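Side-chain contacts in insecticidal crystal protein Cry35Ab1 (Bacillus thuringiensis, PDB 4JP0), which serves as one component of a binary insecticidal toxin active on western corn rootworm, requiring its partner protein for maximal toxicity: residues 31-34 with 35-39; 127-131 with 132-136; 368-372 with 373-377. All blocks are in the same frame, centred on the assembly; numbering follows the deposited sequence.

Contact 1: 31-34 with 35-39; sequences SLMN and KNDDD
Asn34 and Asp37 are the ends of a type I beta turn by which the chain leaves strand 31-33 in the ricin-type beta-trefoil domain. The turn is closed by the backbone bond from Asp37 N to Asn34 O, 2.9 Å long. A side-chain bond reinforces it: with CG of Asn34 anti to the backbone N (chi1 -173°), OD1 folds forward and accepts from Asn36 N at 2.8 Å. That donor lies in the amide plane, on a lone pair, and the bond is nearly straight (164°). Asparagine suits this first position because its short amide can reach an N-H two residues on, which is the geometry of an Asx turn. Lys35, at the second position, sends its extended chain away from the turn to bond the hydroxyl of Tyr18.

A van der Waals contact comes from Met33, whose flexible chain bends at chi2 and chi3 and lays its methyl over one face of the Asp37 carboxylate. CE is 3.5 Å from CG of Asp37, and Ile40 also touches this methionine. The same carboxylate starts a second Asx turn: Asp39 N donates to OD1 of Asp37 at 2.8 Å, approaching on the anti side and 30° out of the carboxylate plane.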
loop_
_atom_site.group_PDB
_atom_site.type_symbol
_atom_site.label_atom_id
_atom_site.label_comp_id
_atom_site.label_asym_id
_atom_site.label_seq_id
_atom_site.Cartn_x
_atom_site.Cartn_y
_atom_site.Cartn_z
ATOM N N SER A 31 -17.744 -24.965 -12.890
ATOM C CA SER A 31 -18.944 -25.807 -12.989
ATOM C C SER A 31 -19.356 -26.280 -11.605
ATOM O O SER A 31 -18.763 -25.896 -10.618
ATOM C CB SER A 31 -18.660 -27.051 -13.839
ATOM O OG SER A 31 -17.541 -27.768 -13.245
ATOM N N LEU A 32 -20.360 -27.139 -11.545
ATOM C CA LEU A 32 -20.792 -27.716 -10.281
ATOM C C LEU A 32 -20.582 -29.212 -10.332
ATOM O O LEU A 32 -21.118 -29.889 -11.219
ATOM C CB LEU A 32 -22.276 -27.401 -9.999
ATOM C CG LEU A 32 -22.583 -25.916 -9.727
ATOM C CD1 LEU A 32 -24.100 -25.635 -9.512
ATOM C CD2 LEU A 32 -21.759 -25.442 -8.510
ATOM N N MET A 33 -19.882 -29.746 -9.327
ATOM C CA MET A 33 -19.530 -31.173 -9.315
ATOM C C MET A 33 -19.993 -31.802 -8.030
ATOM O O MET A 33 -20.017 -31.130 -6.988
ATOM C CB MET A 33 -17.999 -31.347 -9.369
ATOM C CG MET A 33 -17.381 -30.947 -10.716
ATOM S SD MET A 33 -17.916 -32.104 -12.022
ATOM C CE MET A 33 -17.182 -33.599 -11.365
ATOM N N ASN A 34 -20.289 -33.110 -8.090
ATOM C CA ASN A 34 -20.608 -33.883 -6.891
ATOM C C ASN A 34 -19.291 -34.275 -6.213
ATOM O O ASN A 34 -18.367 -34.733 -6.887
ATOM C CB ASN A 34 -21.409 -35.135 -7.234
ATOM C CG ASN A 34 -21.897 -35.856 -5.997
ATOM O OD1 ASN A 34 -21.122 -36.176 -5.115
ATOM N ND2 ASN A 34 -23.199 -36.086 -5.918
ATOM N N LYS A 35 -19.191 -34.081 -4.903
ATOM C CA LYS A 35 -17.901 -34.286 -4.246
ATOM C C LYS A 35 -17.480 -35.726 -4.258
ATOM O O LYS A 35 -16.321 -36.023 -3.964
ATOM C CB LYS A 35 -17.832 -33.679 -2.833
ATOM C CG LYS A 35 -18.752 -34.325 -1.812
ATOM C CD LYS A 35 -18.904 -33.365 -0.598
ATOM C CE LYS A 35 -19.860 -33.889 0.463
ATOM N NZ LYS A 35 -19.826 -33.027 1.709
ATOM N N ASN A 36 -18.379 -36.614 -4.665
ATOM C CA ASN A 36 -18.027 -38.037 -4.748
ATOM C C ASN A 36 -17.996 -38.548 -6.191
ATOM O O ASN A 36 -18.099 -39.744 -6.479
ATOM C CB ASN A 36 -18.957 -38.868 -3.858
ATOM C CG ASN A 36 -18.767 -38.556 -2.378
ATOM O OD1 ASN A 36 -17.671 -38.706 -1.839
ATOM N ND2 ASN A 36 -19.825 -38.096 -1.720
ATOM N N ASP A 37 -17.855 -37.619 -7.126
ATOM C CA ASP A 37 -17.705 -37.997 -8.515
ATOM C C ASP A 37 -16.426 -38.838 -8.675
ATOM O O ASP A 37 -15.428 -38.578 -7.989
ATOM C CB ASP A 37 -17.587 -36.719 -9.365
ATOM C CG ASP A 37 -17.622 -37.010 -10.849
ATOM O OD1 ASP A 37 -16.540 -37.205 -11.461
ATOM O OD2 ASP A 37 -18.694 -37.061 -11.480
ATOM N N ASP A 38 -16.443 -39.791 -9.599
ATOM C CA ASP A 38 -15.278 -40.633 -9.890
ATOM C C ASP A 38 -14.039 -39.853 -10.276
ATOM O O ASP A 38 -12.956 -40.282 -10.055
ATOM C CB ASP A 38 -15.577 -41.755 -10.921
ATOM C CG ASP A 38 -15.647 -41.267 -12.361
ATOM O OD1 ASP A 38 -16.159 -40.204 -12.624
ATOM O OD2 ASP A 38 -15.201 -41.970 -13.258
ATOM N N ASP A 39 -14.225 -38.699 -10.856
ATOM C CA ASP A 39 -13.099 -37.898 -11.287
ATOM C C ASP A 39 -12.947 -36.625 -10.445
ATOM O O ASP A 39 -12.352 -35.657 -10.923
ATOM C CB ASP A 39 -13.240 -37.456 -12.756
ATOM C CG ASP A 39 -13.267 -38.617 -13.750
ATOM O OD1 ASP A 39 -12.549 -39.647 -13.580
ATOM O OD2 ASP A 39 -13.979 -38.556 -14.770
#

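Contact 2: 127-131 with 132-136; sequences SSNNP and NQQWN
Asn130 O is gripped by two donors from opposite faces of its carbonyl plane, Gln133 N and Gln134 NE2, each at 3.0 Å. The backbone bond belongs to a short 3-10 segment at Pro131 and Asn132, followed by a like bond from Gln134 N to Pro131 O, while Gln134, bent at chi2, curls back so that its amide N-H meets Asn130 O almost straight on (173°). Proline fits the start of such a turn because its ring already fixes phi there.

Asn130 also uses its side chain. CG stands anti to the backbone N (chi1 -177°), bringing OD1 within 2.9 Å of Asn132 N, though this bond is bent and the donor sits above the amide plane. The Asn130 amide lies against Gln133, the two amide planes only 23° apart, with ND2 3.7 Å from CD.

Gln133 has the length to span the loop: its extended chain sets OE1 3.0 Å from Ser127 N, in plane on a lone pair. A water donates to this OE1 and to Ser127 O, bridging them.

Gln133 and Trp135 fit the Gln-x-Trp signature of ricin-type trefoils. Gln133 NE2 bonds Asp125 O and Thr111 OG1, Gln134 OE1 bonds Asn96, and buried Trp135 packs among strands 6-12, 99-104 and 121-124.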
loop_
_atom_site.group_PDB
_atom_site.type_symbol
_atom_site.label_atom_id
_atom_site.label_comp_id
_atom_site.label_asym_id
_atom_site.label_seq_id
_atom_site.Cartn_x
_atom_site.Cartn_y
_atom_site.Cartn_z
ATOM N N SER A 127 -34.095 -13.663 -8.032
ATOM C CA SER A 127 -35.527 -13.821 -7.893
ATOM C C SER A 127 -35.910 -13.869 -6.399
ATOM O O SER A 127 -35.046 -13.981 -5.538
ATOM C CB SER A 127 -36.066 -15.018 -8.672
ATOM O OG SER A 127 -35.490 -16.195 -8.188
ATOM N N SER A 128 -37.196 -13.806 -6.107
ATOM C CA SER A 128 -37.656 -13.664 -4.752
ATOM C C SER A 128 -37.207 -14.744 -3.837
ATOM O O SER A 128 -36.608 -14.453 -2.851
ATOM C CB SER A 128 -39.167 -13.553 -4.691
ATOM O OG SER A 128 -39.553 -12.435 -5.392
ATOM N N ASN A 129 -37.541 -15.983 -4.305
ATOM C CA ASN A 129 -36.815 -16.942 -3.513
ATOM C C ASN A 129 -36.449 -18.265 -4.121
ATOM O O ASN A 129 -37.202 -19.216 -4.114
ATOM C CB ASN A 129 -37.282 -17.114 -2.113
ATOM C CG ASN A 129 -36.371 -18.019 -1.350
ATOM O OD1 ASN A 129 -35.623 -18.791 -1.932
ATOM N ND2 ASN A 129 -36.377 -17.888 -0.039
ATOM N N ASN A 130 -35.332 -18.367 -4.683
ATOM C CA ASN A 130 -34.892 -19.361 -5.575
ATOM C C ASN A 130 -33.792 -20.039 -4.821
ATOM O O ASN A 130 -32.809 -19.459 -4.583
ATOM C CB ASN A 130 -34.394 -18.714 -6.840
ATOM C CG ASN A 130 -33.976 -19.688 -7.854
ATOM O OD1 ASN A 130 -33.776 -20.829 -7.580
ATOM N ND2 ASN A 130 -33.830 -19.226 -9.053
ATOM N N PRO A 131 -34.068 -21.254 -4.373
ATOM C CA PRO A 131 -33.070 -22.024 -3.626
ATOM C C PRO A 131 -31.829 -22.262 -4.484
ATOM O O PRO A 131 -30.758 -22.503 -3.912
ATOM C CB PRO A 131 -33.812 -23.333 -3.312
ATOM C CG PRO A 131 -34.859 -23.402 -4.371
ATOM C CD PRO A 131 -35.348 -21.974 -4.518
ATOM N N ASN A 132 -31.969 -22.214 -5.819
ATOM C CA ASN A 132 -30.828 -22.376 -6.719
ATOM C C ASN A 132 -29.879 -21.158 -6.760
ATOM O O ASN A 132 -28.784 -21.222 -7.329
ATOM C CB ASN A 132 -31.308 -22.747 -8.121
ATOM C CG ASN A 132 -31.794 -24.215 -8.186
ATOM O OD1 ASN A 132 -30.977 -25.140 -8.199
ATOM N ND2 ASN A 132 -33.103 -24.418 -8.170
ATOM N N GLN A 133 -30.271 -20.092 -6.092
ATOM C CA GLN A 133 -29.452 -18.904 -5.984
ATOM C C GLN A 133 -28.886 -18.774 -4.559
ATOM O O GLN A 133 -28.330 -17.749 -4.197
ATOM C CB GLN A 133 -30.305 -17.678 -6.369
ATOM C CG GLN A 133 -30.635 -17.699 -7.888
ATOM C CD GLN A 133 -31.420 -16.485 -8.330
ATOM O OE1 GLN A 133 -32.072 -15.854 -7.514
ATOM N NE2 GLN A 133 -31.310 -16.122 -9.611
ATOM N N GLN A 134 -28.976 -19.846 -3.767
ATOM C CA GLN A 134 -28.435 -19.796 -2.413
ATOM C C GLN A 134 -27.206 -20.732 -2.311
ATOM O O GLN A 134 -27.223 -21.846 -2.833
ATOM C CB GLN A 134 -29.464 -20.206 -1.363
ATOM C CG GLN A 134 -30.888 -19.636 -1.538
ATOM C CD GLN A 134 -30.896 -18.135 -1.572
ATOM O OE1 GLN A 134 -30.322 -17.501 -0.689
ATOM N NE2 GLN A 134 -31.568 -17.550 -2.581
ATOM N N TRP A 135 -26.191 -20.290 -1.575
ATOM C CA TRP A 135 -24.890 -20.952 -1.536
ATOM C C TRP A 135 -24.349 -21.034 -0.120
ATOM O O TRP A 135 -24.555 -20.127 0.691
ATOM C CB TRP A 135 -23.885 -20.155 -2.406
ATOM C CG TRP A 135 -24.359 -20.031 -3.828
ATOM C CD1 TRP A 135 -25.193 -19.104 -4.325
ATOM C CD2 TRP A 135 -24.148 -20.984 -4.872
ATOM N NE1 TRP A 135 -25.491 -19.369 -5.642
ATOM C CE2 TRP A 135 -24.858 -20.526 -6.009
ATOM C CE3 TRP A 135 -23.364 -22.138 -4.986
ATOM C CZ2 TRP A 135 -24.838 -21.195 -7.236
ATOM C CZ3 TRP A 135 -23.325 -22.808 -6.214
ATOM C CH2 TRP A 135 -24.067 -22.332 -7.331
ATOM N N ASN A 136 -23.619 -22.119 0.145
ATOM C CA ASN A 136 -23.008 -22.342 1.428
ATOM C C ASN A 136 -21.515 -22.284 1.296
ATOM O O ASN A 136 -20.982 -22.769 0.316
ATOM C CB ASN A 136 -23.404 -23.722 1.923
ATOM C CG ASN A 136 -24.903 -23.814 2.196
ATOM O OD1 ASN A 136 -25.489 -22.923 2.840
ATOM N ND2 ASN A 136 -25.532 -24.851 1.680
HETATM O O HOH W 1 -33.222 -15.823 -4.812
#

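Contact 3: 368-372 with 373-377; sequences TNIPK and STLIK. Unlike the reference sequence in segment 373-377: Ile376 (reference Lys).
Pro371 and Lys372 turn their carbonyls into the first turn of helix 372-380, where Leu375 N and Ile376 N take them up in ordinary i to i+4 bonds of 2.9 Å each. Pro371 is the N-cap; Ile370, just before it, and Leu375 meet across the cap as a hydrophobic staple, the residue before the N-cap (N') packing on the fourth residue after the cap (N4). The branched Ile370 supplies the contact with CG2: chi1 of -61° puts CG1 beside the backbone N and leaves CG2 on the side of the helix, 3.7 Å from CD2 of Leu375. The same methyl also touches CG2 of Thr374, the two side chains crossing at about a right angle. Ala352 of helix 349-355 lies against both Ile370 and Leu375, which are buried. Ile370 O is buried with no polar partner, and CD1 of Leu375 comes to 3.8 Å from it.

Proline has no side-chain acceptor for capping, but its rigid ring suits an entry where its own N-H is not needed. The ring lies alongside Thr374, whose OG1 bonds Gln305. The extended Lys372 brushes CD1 of Ile376, an isoleucine where the reference sequence has lysine, with CG at 4.2 Å, and also touches Tyr361 and Glu365 of the preceding helix.

The chain leaves that helix at Asn369, the first residue beyond it, with positive phi (73°), a conformation asparagine tolerates well. Across this bend an ST turn holds the chain: Thr368 OG1, which also bonds Val364 O, accepts from Ile370 N at 3.1 Å.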
loop_
_atom_site.group_PDB
_atom_site.type_symbol
_atom_site.label_atom_id
_atom_site.label_comp_id
_atom_site.label_asym_id
_atom_site.label_seq_id
_atom_site.Cartn_x
_atom_site.Cartn_y
_atom_site.Cartn_z
ATOM N N THR A 368 22.537 30.872 24.059
ATOM C CA THR A 368 22.884 30.534 22.669
ATOM C C THR A 368 24.274 30.899 22.260
ATOM O O THR A 368 24.717 30.510 21.178
ATOM C CB THR A 368 21.972 31.280 21.727
ATOM O OG1 THR A 368 22.172 32.687 21.920
ATOM C CG2 THR A 368 20.507 31.033 22.093
ATOM N N ASN A 369 24.947 31.677 23.099
ATOM C CA ASN A 369 26.273 32.196 22.782
ATOM C C ASN A 369 26.235 33.283 21.738
ATOM O O ASN A 369 27.280 33.713 21.248
ATOM C CB ASN A 369 27.190 31.091 22.299
ATOM C CG ASN A 369 27.974 30.478 23.414
ATOM O OD1 ASN A 369 27.453 29.660 24.180
ATOM N ND2 ASN A 369 29.253 30.860 23.518
ATOM N N ILE A 370 25.036 33.734 21.390
ATOM C CA ILE A 370 24.908 34.816 20.411
ATOM C C ILE A 370 24.887 36.201 21.091
ATOM O O ILE A 370 24.087 36.425 21.989
ATOM C CB ILE A 370 23.649 34.583 19.587
ATOM C CG1 ILE A 370 23.746 33.242 18.843
ATOM C CG2 ILE A 370 23.429 35.686 18.610
ATOM C CD1 ILE A 370 22.404 32.834 18.197
ATOM N N PRO A 371 25.753 37.124 20.664
ATOM C CA PRO A 371 25.853 38.458 21.287
ATOM C C PRO A 371 24.557 39.277 21.208
ATOM O O PRO A 371 23.811 39.154 20.240
ATOM C CB PRO A 371 26.947 39.161 20.454
ATOM C CG PRO A 371 27.683 38.067 19.744
ATOM C CD PRO A 371 26.709 36.943 19.552
ATOM N N LYS A 372 24.317 40.147 22.191
ATOM C CA LYS A 372 23.088 40.927 22.193
ATOM C C LYS A 372 22.914 41.772 20.933
ATOM O O LYS A 372 21.823 41.828 20.366
ATOM C CB LYS A 372 23.001 41.786 23.446
ATOM C CG LYS A 372 21.795 42.717 23.489
ATOM C CD LYS A 372 21.757 43.508 24.790
ATOM C CE LYS A 372 20.414 44.235 24.974
ATOM N NZ LYS A 372 20.288 45.018 26.285
ATOM N N SER A 373 23.989 42.394 20.454
ATOM C CA SER A 373 23.827 43.216 19.263
ATOM C C SER A 373 23.323 42.328 18.123
ATOM O O SER A 373 22.462 42.728 17.356
ATOM C CB SER A 373 25.132 43.922 18.878
ATOM O OG SER A 373 26.128 42.964 18.563
ATOM N N THR A 374 23.832 41.107 18.031
ATOM C CA THR A 374 23.399 40.218 16.962
ATOM C C THR A 374 21.953 39.821 17.147
ATOM O O THR A 374 21.201 39.708 16.170
ATOM C CB THR A 374 24.258 38.963 16.923
ATOM O OG1 THR A 374 25.587 39.321 16.521
ATOM C CG2 THR A 374 23.767 38.032 15.831
ATOM N N LEU A 375 21.577 39.566 18.398
ATOM C CA LEU A 375 20.196 39.206 18.720
ATOM C C LEU A 375 19.254 40.303 18.224
ATOM O O LEU A 375 18.179 40.041 17.682
ATOM C CB LEU A 375 20.042 39.001 20.220
ATOM C CG LEU A 375 20.677 37.728 20.751
ATOM C CD1 LEU A 375 20.469 37.643 22.247
ATOM C CD2 LEU A 375 20.149 36.473 20.035
ATOM N N ILE A 376 19.666 41.547 18.409
ATOM C CA ILE A 376 18.855 42.647 17.936
ATOM C C ILE A 376 18.821 42.711 16.399
ATOM O O ILE A 376 17.748 42.887 15.803
ATOM C CB ILE A 376 19.351 43.932 18.536
ATOM C CG1 ILE A 376 19.153 43.880 20.059
ATOM C CG2 ILE A 376 18.633 45.119 17.882
ATOM C CD1 ILE A 376 19.677 45.111 20.793
ATOM N N LYS A 377 19.980 42.551 15.761
ATOM C CA LYS A 377 20.037 42.523 14.301
ATOM C C LYS A 377 19.128 41.422 13.782
ATOM O O LYS A 377 18.405 41.620 12.809
ATOM C CB LYS A 377 21.454 42.253 13.787
ATOM C CG LYS A 377 22.411 43.436 13.846
ATOM C CD LYS A 377 23.545 43.273 12.832
ATOM C CE LYS A 377 24.597 44.392 12.980
ATOM N NZ LYS A 377 24.999 45.029 11.684
#

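From the N terminus, the three contacts follow in series; none nests within or crosses another. Contact 1 closes the start of the loop from strand 31-33 to strand 43-52. Contact 2 folds the loop between strands 121-124 and 135-142. Though their centres are 21 Å apart, these two reach the same curled sheet and meet where the buried Leu32 packs with CD2 3.8 Å from CZ3 of the buried Trp135. Contact 3 belongs to the other end of the elongated molecule, its centre about 83 Å from that of contact 2; there it joins helices 361-368 and 372-380 near the C terminus.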